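Local coordinates for bacterial bifunctional deaminase-reductase C-terminal domain-containing protein (Corynebacterium diphtheriae, PDB 2P4G) that is of unknown function but resembles pyrimidine reductases and may act as an NADP-dependent 5-amino-6-(5-phosphoribosylamino)uracil reductase in riboflavin biosynthesis, at residues S137-T142 / D181-R186; P110-L115 / S125-P130; D210-T215 / T239-E244; A38-S43 / S226-K231; Q144-S149 / A169-N174. All blocks are in the same frame, centred on the assembly; numbering follows the deposited sequence.

Contact 1 (S137-T142 / D181-R186)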
# COMPACT_ATOMS: atom_id res chain seq x y z
N SER A 137 31.90 3.48 12.18
CA SER A 137 31.92 4.70 11.38
C SER A 137 31.19 4.50 10.04
O SER A 137 31.39 3.51 9.36
CB SER A 137 33.38 5.14 11.14
OG SER A 137 33.47 6.47 10.63
N PRO A 138 30.32 5.45 9.66
CA PRO A 138 29.54 5.29 8.46
C PRO A 138 30.32 5.68 7.22
O PRO A 138 31.10 6.62 7.26
CB PRO A 138 28.42 6.30 8.65
CG PRO A 138 29.04 7.39 9.45
CD PRO A 138 30.01 6.72 10.35
N LEU A 139 30.07 4.96 6.13
CA LEU A 139 30.61 5.33 4.85
C LEU A 139 29.62 6.36 4.29
O LEU A 139 28.43 6.07 4.11
CB LEU A 139 30.73 4.08 3.96
CG LEU A 139 31.20 4.27 2.52
CD1 LEU A 139 32.58 4.93 2.46
CD2 LEU A 139 31.16 2.92 1.78
N VAL A 140 30.09 7.58 4.04
CA VAL A 140 29.24 8.62 3.48
C VAL A 140 29.45 8.67 1.97
O VAL A 140 30.58 8.69 1.49
CB VAL A 140 29.50 9.99 4.11
CG1 VAL A 140 28.63 11.09 3.42
CG2 VAL A 140 29.22 9.90 5.60
N ILE A 141 28.34 8.64 1.23
CA ILE A 141 28.36 8.73 -0.23
C ILE A 141 27.61 10.01 -0.63
O ILE A 141 26.43 10.16 -0.37
CB ILE A 141 27.69 7.50 -0.92
CG1 ILE A 141 28.24 6.17 -0.39
CG2 ILE A 141 27.80 7.63 -2.46
CD1 ILE A 141 29.64 5.86 -0.77
N THR A 142 28.33 10.92 -1.28
CA THR A 142 27.78 12.17 -1.73
C THR A 142 28.13 12.41 -3.21
O THR A 142 28.61 11.51 -3.90
CB THR A 142 28.29 13.31 -0.82
OG1 THR A 142 27.68 14.54 -1.21
CG2 THR A 142 29.80 13.43 -0.89
N ASP A 181 28.81 -0.20 -5.96
CA ASP A 181 30.17 -0.53 -6.38
C ASP A 181 31.20 -0.39 -5.26
O ASP A 181 32.06 -1.27 -5.09
CB ASP A 181 30.60 0.34 -7.57
CG ASP A 181 29.71 0.14 -8.81
OD1 ASP A 181 28.92 -0.83 -8.86
OD2 ASP A 181 29.80 0.97 -9.73
N ALA A 182 31.14 0.72 -4.51
CA ALA A 182 32.06 0.94 -3.38
C ALA A 182 31.98 -0.21 -2.37
O ALA A 182 32.98 -0.61 -1.79
CB ALA A 182 31.75 2.28 -2.68
N LEU A 183 30.76 -0.71 -2.16
CA LEU A 183 30.52 -1.79 -1.21
C LEU A 183 30.95 -3.14 -1.78
O LEU A 183 31.55 -3.94 -1.08
CB LEU A 183 29.05 -1.82 -0.78
CG LEU A 183 28.59 -0.70 0.15
CD1 LEU A 183 27.06 -0.65 0.24
CD2 LEU A 183 29.17 -0.86 1.53
N HIS A 184 30.65 -3.38 -3.05
CA HIS A 184 31.12 -4.62 -3.68
C HIS A 184 32.62 -4.64 -3.73
O HIS A 184 33.22 -5.65 -3.39
CB HIS A 184 30.55 -4.79 -5.09
CG HIS A 184 29.10 -5.11 -5.10
ND1 HIS A 184 28.42 -5.53 -3.98
CD2 HIS A 184 28.19 -5.08 -6.10
CE1 HIS A 184 27.16 -5.73 -4.28
NE2 HIS A 184 26.98 -5.47 -5.56
N ALA A 185 33.22 -3.52 -4.12
CA ALA A 185 34.69 -3.37 -4.16
C ALA A 185 35.33 -3.53 -2.80
O ALA A 185 36.54 -3.57 -2.68
CB ALA A 185 35.07 -2.02 -4.74
N ARG A 186 34.51 -3.64 -1.77
CA ARG A 186 34.94 -3.78 -0.41
C ARG A 186 34.63 -5.17 0.10
O ARG A 186 34.75 -5.44 1.29
CB ARG A 186 34.11 -2.79 0.39
CG ARG A 186 34.74 -2.25 1.60
CD ARG A 186 34.10 -0.91 1.90
NE ARG A 186 34.52 0.09 0.92
CZ ARG A 186 34.81 1.36 1.21
NH1 ARG A 186 34.72 1.79 2.47
NH2 ARG A 186 35.19 2.18 0.23
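Leu139, near the start of strand 139-143, carries this contact by resting on two side chains, those of Leu183 of helix 175-184 and Arg186 just after it. The apolar part is a single methyl meeting: Leu139 CD2 lies 4.3 Å from CD2 of Leu183. Leu139 reaches the helix because its CG stands opposite the backbone N (chi1 176°), sending both methyls out from the sheet.

The second kind of contact is an aliphatic group over a cation. Leu139 and Arg186 approach from opposite directions, and CD2 of Leu139 sits over one face of the guanidinium, 3.8 Å above its plane and displaced to the rim. Leu139 CD1 is likewise 3.8 Å from Arg186 NH1, so both methyls lie on the same side of the guanidinium, close to NH1.

Polar bonds set the guanidinium in place. The arginine chain folds at chi3 (-71°), bringing NE back over the last turn of the helix, where it makes a weak hydrogen bond of 3.2 Å to Ala182 O. NH1 forms a salt bridge with Glu165, so polar partners meet the charge at its nitrogens while one face lies on hydrocarbon.

The neighbouring parallel strands 111-115 and 166-169 continue the surface under the helix, with Leu183 on Thr113 and Ala182 on Ile167. Helix 175-184 thus packs across the sheet in the right place for a beta-alpha-beta crossover, joining strand 166-169 to strand 190-195 in a dihydrofolate reductase-like alpha/beta fold.

Contact 2 (P110-L115 / S125-P130). With EDO (1,2-ethanediol), chain E.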
# COMPACT_ATOMS: atom_id res chain seq x y z
N PRO A 110 27.43 -5.01 10.19
CA PRO A 110 27.42 -4.49 8.84
C PRO A 110 27.85 -3.03 8.77
O PRO A 110 27.68 -2.29 9.73
CB PRO A 110 25.93 -4.59 8.44
CG PRO A 110 25.20 -4.54 9.74
CD PRO A 110 26.07 -5.28 10.70
N LYS A 111 28.39 -2.62 7.63
CA LYS A 111 28.83 -1.26 7.41
C LYS A 111 27.63 -0.40 7.12
O LYS A 111 26.88 -0.64 6.17
CB LYS A 111 29.80 -1.19 6.22
CG LYS A 111 30.47 0.17 6.00
CD LYS A 111 31.45 0.46 7.12
CE LYS A 111 32.22 1.77 6.93
NZ LYS A 111 33.13 2.01 8.10
N LEU A 112 27.46 0.63 7.94
CA LEU A 112 26.43 1.63 7.68
C LEU A 112 26.90 2.60 6.62
O LEU A 112 27.94 3.25 6.79
CB LEU A 112 26.07 2.38 8.96
CG LEU A 112 24.95 3.41 8.90
CD1 LEU A 112 23.61 2.78 8.44
CD2 LEU A 112 24.83 4.07 10.28
N THR A 113 26.11 2.73 5.56
CA THR A 113 26.42 3.57 4.40
C THR A 113 25.32 4.61 4.22
O THR A 113 24.13 4.28 4.06
CB THR A 113 26.56 2.72 3.11
OG1 THR A 113 27.49 1.67 3.35
CG2 THR A 113 27.04 3.57 1.91
N LEU A 114 25.73 5.87 4.28
CA LEU A 114 24.79 6.98 4.32
C LEU A 114 24.92 7.77 3.07
O LEU A 114 26.04 8.18 2.69
CB LEU A 114 25.10 7.90 5.50
CG LEU A 114 24.99 7.30 6.90
CD1 LEU A 114 25.43 8.36 7.93
CD2 LEU A 114 23.55 6.79 7.19
N LEU A 115 23.79 7.94 2.38
CA LEU A 115 23.72 8.69 1.15
C LEU A 115 23.28 10.11 1.46
O LEU A 115 22.20 10.34 2.00
CB LEU A 115 22.72 8.04 0.21
CG LEU A 115 22.90 6.55 -0.10
CD1 LEU A 115 21.88 6.10 -1.14
CD2 LEU A 115 24.29 6.24 -0.57
N SER A 125 25.87 13.30 17.22
CA SER A 125 25.66 11.88 17.13
C SER A 125 26.97 11.17 17.38
O SER A 125 28.02 11.64 16.95
CB SER A 125 25.15 11.50 15.75
OG SER A 125 24.87 10.10 15.73
N GLU A 126 26.90 10.02 18.04
CA GLU A 126 28.07 9.14 18.18
C GLU A 126 28.55 8.67 16.83
O GLU A 126 29.73 8.39 16.67
CB GLU A 126 27.76 7.92 19.05
CG GLU A 126 27.71 8.19 20.56
CD GLU A 126 29.06 8.48 21.18
OE1 GLU A 126 30.03 8.73 20.42
OE2 GLU A 126 29.16 8.44 22.43
N LEU A 127 27.66 8.60 15.84
CA LEU A 127 28.11 8.27 14.47
C LEU A 127 29.24 9.19 13.98
O LEU A 127 30.01 8.78 13.11
CB LEU A 127 26.96 8.32 13.47
CG LEU A 127 26.08 7.07 13.34
CD1 LEU A 127 24.87 7.44 12.45
CD2 LEU A 127 26.89 5.87 12.81
N PHE A 128 29.33 10.40 14.52
CA PHE A 128 30.35 11.36 14.07
C PHE A 128 31.37 11.74 15.13
O PHE A 128 32.12 12.70 14.92
CB PHE A 128 29.69 12.58 13.41
CG PHE A 128 28.83 12.19 12.27
CD1 PHE A 128 29.40 11.77 11.09
CD2 PHE A 128 27.46 12.12 12.40
CE1 PHE A 128 28.62 11.30 10.04
CE2 PHE A 128 26.67 11.66 11.36
CZ PHE A 128 27.25 11.26 10.18
N SER A 129 31.47 10.95 16.21
CA SER A 129 32.55 11.11 17.19
C SER A 129 33.85 10.66 16.56
O SER A 129 33.91 9.60 15.95
CB SER A 129 32.34 10.31 18.48
OG SER A 129 31.09 10.61 19.08
N PRO A 130 34.91 11.47 16.73
CA PRO A 130 36.23 11.15 16.16
C PRO A 130 36.88 9.88 16.69
O PRO A 130 37.78 9.33 16.06
CB PRO A 130 37.08 12.38 16.50
CG PRO A 130 36.36 13.11 17.50
CD PRO A 130 34.92 12.74 17.47
C1 EDO E . 24.35 8.21 19.96
O1 EDO E . 24.11 9.06 18.84
C2 EDO E . 24.37 6.76 19.52
O2 EDO E . 23.88 5.97 20.59
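Leu112 and Leu127 cross at about a right angle and meet through their terminal methyls: CD2 of Leu112 is 3.7 Å from CD2 of Leu127 and 4.0 Å from its CD1. Leu112 holds CG opposite the backbone N (chi1 -177°), which carries its methyls off the strand to the leucine of the 3-10 turn.

One step further along the same face of strand 111-115, Leu114 and Phe128 come from opposite directions. Leu114 CD1 approaches the far end of the ring obliquely, 4.1 Å from Phe128 CZ. CB of Leu127 lies over one face of that ring, 3.9 Å above its plane and near the rim, while Phe121 and Phe123 meet it from elsewhere in the same loop.

The turn bearing these residues is braced locally. Leu127 N donates to Ser125 OG at 3.2 Å, forming an ST turn, and Glu126 N binds O1 of an ethanediol, probably from the crystallisation liquor, at 3.1 Å.

Thr113 and Leu115, alternating with these leucines, pack on helix 175-184, leaving Leu112 and Leu114 to the other face. There the connection between the adjacent parallel strands 111-115 and 139-143 covers the face of the alpha/beta sheet opposite that helix, with a 3-10 turn and aromatic side chains.

Contact 3 (D210-T215 / T239-E244). With NO3 (nitrate ion), chain B.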
# COMPACT_ATOMS: atom_id res chain seq x y z
N ASP A 210 16.92 -7.33 -5.32
CA ASP A 210 16.57 -8.74 -5.59
C ASP A 210 15.32 -9.17 -4.85
O ASP A 210 14.56 -9.98 -5.34
CB ASP A 210 17.70 -9.65 -5.12
CG ASP A 210 18.99 -9.34 -5.79
OD1 ASP A 210 19.00 -9.46 -7.02
OD2 ASP A 210 19.97 -8.97 -5.10
N ARG A 211 15.17 -8.66 -3.63
CA ARG A 211 14.05 -8.99 -2.74
C ARG A 211 13.66 -7.77 -1.96
O ARG A 211 14.49 -6.91 -1.70
CB ARG A 211 14.40 -10.06 -1.72
CG ARG A 211 14.22 -11.40 -2.23
CD ARG A 211 14.45 -12.48 -1.21
NE ARG A 211 14.30 -13.72 -1.96
CZ ARG A 211 15.22 -14.21 -2.78
NH1 ARG A 211 16.42 -13.64 -2.90
NH2 ARG A 211 14.96 -15.32 -3.45
N LEU A 212 12.40 -7.78 -1.53
CA LEU A 212 11.81 -6.73 -0.74
C LEU A 212 11.18 -7.34 0.50
O LEU A 212 10.41 -8.29 0.38
CB LEU A 212 10.74 -6.02 -1.58
CG LEU A 212 9.88 -4.93 -0.95
CD1 LEU A 212 10.72 -3.80 -0.41
CD2 LEU A 212 8.91 -4.47 -2.01
N HIS A 213 11.54 -6.81 1.67
CA HIS A 213 10.80 -7.03 2.88
C HIS A 213 9.89 -5.84 3.10
O HIS A 213 10.37 -4.73 3.28
CB HIS A 213 11.75 -7.16 4.05
CG HIS A 213 12.57 -8.39 4.00
ND1 HIS A 213 12.20 -9.56 4.63
CD2 HIS A 213 13.73 -8.66 3.35
CE1 HIS A 213 13.10 -10.49 4.37
NE2 HIS A 213 14.04 -9.96 3.61
N LEU A 214 8.58 -6.06 3.05
CA LEU A 214 7.61 -4.97 3.22
C LEU A 214 6.70 -5.33 4.36
O LEU A 214 6.12 -6.43 4.40
CB LEU A 214 6.81 -4.75 1.93
CG LEU A 214 5.74 -3.65 1.97
CD1 LEU A 214 6.37 -2.28 1.97
CD2 LEU A 214 4.79 -3.81 0.78
N THR A 215 6.62 -4.41 5.32
CA THR A 215 5.69 -4.47 6.42
C THR A 215 4.54 -3.53 6.10
O THR A 215 4.77 -2.37 5.78
CB THR A 215 6.35 -3.99 7.72
OG1 THR A 215 7.51 -4.79 7.96
CG2 THR A 215 5.36 -4.06 8.93
N THR A 239 6.65 -2.86 -11.78
CA THR A 239 7.25 -4.19 -11.78
C THR A 239 6.38 -5.17 -11.05
O THR A 239 5.59 -4.77 -10.20
CB THR A 239 8.67 -4.20 -11.14
OG1 THR A 239 9.19 -5.54 -11.18
CG2 THR A 239 8.65 -3.73 -9.71
N ARG A 240 6.51 -6.44 -11.38
CA ARG A 240 5.82 -7.48 -10.65
C ARG A 240 6.74 -8.22 -9.68
O ARG A 240 7.99 -8.25 -9.82
CB ARG A 240 5.08 -8.45 -11.58
CG ARG A 240 3.67 -8.89 -11.01
CD ARG A 240 2.98 -9.93 -11.87
NE ARG A 240 2.09 -10.83 -11.12
CZ ARG A 240 2.50 -11.85 -10.35
NH1 ARG A 240 3.80 -12.11 -10.19
NH2 ARG A 240 1.60 -12.61 -9.72
N LEU A 241 6.07 -8.78 -8.67
CA LEU A 241 6.71 -9.38 -7.52
C LEU A 241 6.22 -10.79 -7.42
O LEU A 241 5.14 -11.11 -7.94
CB LEU A 241 6.33 -8.60 -6.27
CG LEU A 241 6.71 -7.11 -6.23
CD1 LEU A 241 6.17 -6.42 -4.96
CD2 LEU A 241 8.23 -6.97 -6.32
N VAL A 242 7.03 -11.65 -6.81
CA VAL A 242 6.62 -13.00 -6.40
C VAL A 242 6.63 -12.99 -4.88
O VAL A 242 7.67 -12.76 -4.26
CB VAL A 242 7.56 -14.10 -6.95
CG1 VAL A 242 7.27 -15.49 -6.32
CG2 VAL A 242 7.45 -14.16 -8.46
N LEU A 243 5.46 -13.19 -4.29
CA LEU A 243 5.32 -13.32 -2.85
C LEU A 243 5.99 -14.63 -2.42
O LEU A 243 5.67 -15.68 -2.95
CB LEU A 243 3.85 -13.29 -2.43
CG LEU A 243 3.58 -13.34 -0.92
CD1 LEU A 243 4.14 -12.09 -0.23
CD2 LEU A 243 2.07 -13.54 -0.61
N GLU A 244 6.92 -14.53 -1.49
CA GLU A 244 7.64 -15.69 -0.99
C GLU A 244 7.26 -16.08 0.43
O GLU A 244 7.26 -17.27 0.78
CB GLU A 244 9.13 -15.42 -1.03
CG GLU A 244 9.74 -15.36 -2.41
CD GLU A 244 11.23 -15.07 -2.34
OE1 GLU A 244 11.72 -14.60 -1.29
OE2 GLU A 244 11.92 -15.31 -3.34
N NO3 B . -2.17 -11.82 -10.96
O1 NO3 B . -3.39 -11.25 -11.34
O2 NO3 B . -1.09 -11.01 -10.59
O3 NO3 B . -2.05 -13.21 -10.94
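Arg211 and Leu241 mark the closest approach of the two backbones, with CA atoms 8.8 Å apart. No main-chain hydrogen bond joins these strands, because strand 254-260 runs between them, antiparallel to both. Side chains must therefore span the gap across the intervening strand.

The main link between the two strands is a salt bridge between Arg211 and Glu244, whose chains cross at about a right angle. Arg211 grips the carboxylate side-on with two nitrogens, one to each oxygen. NE binds Glu244 OE1 at 2.8 Å with an N-H...O angle of 158°, the oxygen lying in the guanidinium plane; NH2 binds OE2 at 3.0 Å, with that oxygen tilted from the plane. Both oxygens use their syn lone pairs, although the two flat groups are turned 34° against each other. Glu244 OE1 is held at least as firmly by Arg257 of the intervening strand, and Glu35 takes Arg211 NH1, an alternating charge network that probably favours ionised forms of both groups.

On the opposite face of the sheet, Leu212 CD2 and Leu241 CD1 come within 4.5 Å, a looser apolar contact; Leu241 also packs on Tyr258 of the intervening strand. Thr239 and Arg240 form an antiparallel ladder with the second subunit. The arrangement belongs to the antiparallel C-terminal part of a dihydrofolate reductase-like sheet, whose outermost strand in this chain pairs with the second subunit.

Contact 4 (A38-S43 / S226-K231). With EDO (1,2-ethanediol), chain L.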
# COMPACT_ATOMS: atom_id res chain seq x y z
N ALA A 38 15.70 -4.63 -0.13
CA ALA A 38 15.15 -3.40 0.40
C ALA A 38 14.20 -3.80 1.53
O ALA A 38 13.50 -4.79 1.42
CB ALA A 38 14.42 -2.65 -0.70
N ILE A 39 14.22 -3.05 2.63
CA ILE A 39 13.31 -3.28 3.75
C ILE A 39 12.50 -2.02 4.04
O ILE A 39 13.05 -0.94 4.16
CB ILE A 39 14.02 -3.83 5.03
CG1 ILE A 39 13.00 -4.13 6.12
CG2 ILE A 39 15.14 -2.87 5.54
CD1 ILE A 39 13.38 -5.27 6.99
N ALA A 40 11.18 -2.15 4.11
CA ALA A 40 10.36 -0.95 4.17
C ALA A 40 9.07 -1.20 4.95
O ALA A 40 8.67 -2.35 5.16
CB ALA A 40 10.09 -0.40 2.73
N ILE A 41 8.49 -0.11 5.45
CA ILE A 41 7.20 -0.11 6.13
C ILE A 41 6.27 0.88 5.43
O ILE A 41 6.69 1.92 4.95
CB ILE A 41 7.37 0.21 7.67
CG1 ILE A 41 6.05 -0.01 8.43
CG2 ILE A 41 7.91 1.59 7.89
CD1 ILE A 41 6.23 -0.12 9.94
N THR A 42 4.99 0.54 5.37
CA THR A 42 4.01 1.39 4.69
C THR A 42 2.66 1.27 5.38
O THR A 42 2.34 0.23 5.96
CB THR A 42 3.86 0.95 3.19
OG1 THR A 42 2.95 1.83 2.52
CG2 THR A 42 3.38 -0.52 3.05
N SER A 43 1.88 2.35 5.33
CA SER A 43 0.45 2.26 5.59
C SER A 43 -0.17 1.40 4.50
O SER A 43 0.46 1.13 3.47
CB SER A 43 -0.15 3.65 5.63
OG SER A 43 -0.19 4.25 4.35
N SER A 226 4.12 10.44 2.45
CA SER A 226 5.32 10.13 1.75
C SER A 226 5.14 8.85 0.93
O SER A 226 5.27 7.73 1.44
CB SER A 226 6.45 10.03 2.76
OG SER A 226 7.67 9.97 2.07
N PRO A 227 4.86 9.01 -0.36
CA PRO A 227 4.73 7.85 -1.22
C PRO A 227 5.87 6.87 -0.98
O PRO A 227 7.04 7.26 -1.01
CB PRO A 227 4.78 8.44 -2.62
CG PRO A 227 4.24 9.79 -2.45
CD PRO A 227 4.67 10.27 -1.10
N LEU A 228 5.52 5.62 -0.73
CA LEU A 228 6.46 4.57 -0.41
C LEU A 228 7.69 4.57 -1.32
O LEU A 228 8.81 4.42 -0.84
CB LEU A 228 5.75 3.22 -0.49
CG LEU A 228 6.54 1.95 -0.17
CD1 LEU A 228 7.19 2.07 1.23
CD2 LEU A 228 5.62 0.74 -0.31
N PHE A 229 7.49 4.71 -2.63
CA PHE A 229 8.59 4.64 -3.57
C PHE A 229 8.88 5.96 -4.26
O PHE A 229 9.40 5.99 -5.38
CB PHE A 229 8.35 3.50 -4.57
CG PHE A 229 8.35 2.15 -3.93
CD1 PHE A 229 9.28 1.82 -2.95
CD2 PHE A 229 7.41 1.21 -4.27
CE1 PHE A 229 9.27 0.57 -2.35
CE2 PHE A 229 7.38 -0.02 -3.68
CZ PHE A 229 8.32 -0.35 -2.71
N GLY A 230 8.58 7.05 -3.57
CA GLY A 230 9.00 8.37 -3.98
C GLY A 230 8.01 9.07 -4.87
O GLY A 230 7.23 8.45 -5.57
N LYS A 231 8.05 10.39 -4.84
CA LYS A 231 7.18 11.21 -5.67
C LYS A 231 7.97 11.98 -6.72
O LYS A 231 7.44 12.94 -7.29
CB LYS A 231 6.37 12.19 -4.79
C1 EDO L . 9.73 3.13 5.07
O1 EDO L . 10.48 1.95 5.40
C2 EDO L . 10.64 4.36 5.17
O2 EDO L . 11.51 4.40 4.04
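Leu228 meets Ala40, Ile41 and Thr42 with its two terminal methyls, and its path to them starts at a CB that points at strand 35-43. CG stands opposite the backbone N (chi1 -179°), extending the side chain out from the turn. It also lies over the centre of the Phe229 ring, 3.7 Å above the plane, so the next residue in the chain shields the middle of the leucine.

Beyond CG the branches divide. CD1 takes the strand backbone and the smaller side chains: it is 3.8 Å from Ile41 O, 4.1 Å from Ala40 CB and 4.0 Å from Thr42 CB. CD2 keeps to Thr42, 3.9 Å from its CB and 4.0 Å from its OG1. The threonine and leucine side chains cross at about a right angle. The loop between strands 219-222 and 237-248 thus lays Leu228 on strand 35-43 within the sheet, where Leu214 of the adjacent strand 211-217 and Ile44 of the second subunit also pack on it.

The backbone behind the leucine is a type I turn from Pro227 to Gly230. Thr42 OG1 donates to the next carbonyl, Ser43 O, at 2.8 Å, in the carbonyl plane and on a lone pair. An ethanediol, probably from the crystallisation liquor, accepts from Ile41 N through its O1 at 2.9 Å.

No hydrogen bond crosses between the two segments. Their association therefore rests on dispersion and burial of the leucine tip, while the threonine hydroxyl beside it is bonded to the carbonyl of Ser43, with Ser47 O as a weak further partner.

Contact 5 (Q144-S149 / A169-N174)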
# COMPACT_ATOMS: atom_id res chain seq x y z
N GLN A 144 29.62 15.59 -6.09
CA GLN A 144 30.12 16.94 -6.28
C GLN A 144 28.95 17.78 -6.74
O GLN A 144 28.37 17.47 -7.78
CB GLN A 144 31.22 16.99 -7.33
CG GLN A 144 31.91 18.34 -7.45
CD GLN A 144 32.97 18.57 -6.38
OE1 GLN A 144 33.78 17.68 -6.09
NE2 GLN A 144 32.98 19.76 -5.79
N PRO A 145 28.57 18.81 -5.96
CA PRO A 145 27.41 19.62 -6.34
C PRO A 145 27.66 20.38 -7.65
O PRO A 145 28.75 20.93 -7.84
CB PRO A 145 27.25 20.59 -5.15
CG PRO A 145 28.61 20.68 -4.57
CD PRO A 145 29.18 19.30 -4.71
N ALA A 146 26.65 20.36 -8.52
CA ALA A 146 26.78 20.85 -9.89
C ALA A 146 27.22 22.30 -9.87
O ALA A 146 28.26 22.66 -10.43
CB ALA A 146 25.44 20.70 -10.65
N ASN A 147 26.42 23.12 -9.20
CA ASN A 147 26.79 24.49 -8.92
C ASN A 147 27.20 24.57 -7.46
O ASN A 147 26.55 24.01 -6.58
CB ASN A 147 25.64 25.44 -9.27
CG ASN A 147 25.60 25.77 -10.75
OD1 ASN A 147 26.64 26.06 -11.36
ND2 ASN A 147 24.41 25.74 -11.33
N ASN A 148 28.30 25.28 -7.23
CA ASN A 148 29.05 25.15 -5.99
C ASN A 148 28.32 25.59 -4.73
O ASN A 148 27.46 26.49 -4.76
CB ASN A 148 30.39 25.87 -6.10
CG ASN A 148 31.32 25.21 -7.10
OD1 ASN A 148 30.88 24.42 -7.94
ND2 ASN A 148 32.61 25.53 -7.01
N SER A 149 28.68 24.91 -3.64
CA SER A 149 28.15 25.20 -2.32
C SER A 149 29.30 25.21 -1.32
O SER A 149 29.90 24.17 -1.06
CB SER A 149 27.11 24.15 -1.93
OG SER A 149 26.00 24.22 -2.81
N ALA A 169 30.77 11.01 -5.43
CA ALA A 169 30.41 10.63 -6.80
C ALA A 169 30.52 11.85 -7.72
O ALA A 169 30.30 12.97 -7.28
CB ALA A 169 28.99 10.06 -6.84
N PRO A 170 30.93 11.65 -8.98
CA PRO A 170 30.81 12.71 -9.98
C PRO A 170 29.41 13.27 -10.14
O PRO A 170 28.42 12.62 -9.79
CB PRO A 170 31.25 12.02 -11.27
CG PRO A 170 32.21 10.98 -10.80
CD PRO A 170 31.62 10.47 -9.53
N THR A 171 29.34 14.49 -10.68
CA THR A 171 28.07 15.19 -10.89
C THR A 171 27.12 14.36 -11.77
O THR A 171 25.91 14.29 -11.51
CB THR A 171 28.31 16.57 -11.54
OG1 THR A 171 29.29 17.30 -10.78
CG2 THR A 171 27.01 17.38 -11.63
N SER A 172 27.70 13.72 -12.79
CA SER A 172 26.98 12.87 -13.75
C SER A 172 26.39 11.60 -13.15
O SER A 172 25.26 11.22 -13.47
CB SER A 172 27.94 12.47 -14.87
OG SER A 172 29.25 12.25 -14.35
N THR A 173 27.16 10.95 -12.28
CA THR A 173 26.91 9.58 -11.83
C THR A 173 25.67 9.38 -10.94
O THR A 173 25.06 10.34 -10.46
CB THR A 173 28.12 9.07 -11.04
OG1 THR A 173 28.38 9.98 -9.96
CG2 THR A 173 29.35 8.98 -11.93
N ASN A 174 25.31 8.12 -10.74
CA ASN A 174 24.22 7.73 -9.85
C ASN A 174 24.80 7.30 -8.50
O ASN A 174 25.57 6.35 -8.45
CB ASN A 174 23.42 6.59 -10.48
CG ASN A 174 22.15 6.25 -9.71
OD1 ASN A 174 22.09 6.36 -8.49
ND2 ASN A 174 21.14 5.82 -10.44
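Thr171 and Gln144 bury the most surface here, and they meet through the main chain of Gln144. Gln144 N donates to Ala169 O at 3.0 Å, with an N-H...O angle of 158° and the donor almost in line with the C=O bond. Gln144 O in turn accepts from Thr171 OG1 at 3.1 Å; the hydroxyl comes from above the carbonyl plane, 40° out of it.

Thr171 divides its work between its branches. OG1 lies beside its own backbone N (chi1 -52°), the position from which it reaches Gln144 O, while the methyl CG2 is sent the other way and touches Ala146 CB at 3.8 Å. The glutamine contributes CB, 4.0 Å from Thr171 OG1, but the rest of its side chain leads off; Gln144 also packs on Trp152.

The loop around Thr171 is tied within itself by Thr173 OG1, which donates to Pro170 O at 2.6 Å. Gln143 NE2 is a second donor to that carbonyl.

Both polar main-chain atoms of Gln144 are thus engaged. At the ends of the parallel strands 139-143 and 166-169 the ladder runs one bond further, from Gln144 N to Ala169 O, and a threonine hydroxyl takes the next carbonyl in the exposed loops.

How the contacts relate
All five contacts belong to one alpha/beta unit built on a mixed sheet. Contacts 1 and 2, with centres 11 Å apart, use the adjacent parallel strands 139-143 and 111-115 and lie on its two faces. Contact 5 lies at the ends of strands 139-143 and 166-169. Its centre is 17 Å from that of contact 1, between whose segments it falls in sequence. Contacts 3 and 4, centres 13 Å apart, use the neighbouring strands 211-217 and 35-43. Contact 4 joins an early strand to a late loop, enclosing contacts 1, 2 and 5 in sequence and interleaving with contact 3. The second subunit meets contacts 3 and 4 but not contacts 1, 2 and 5.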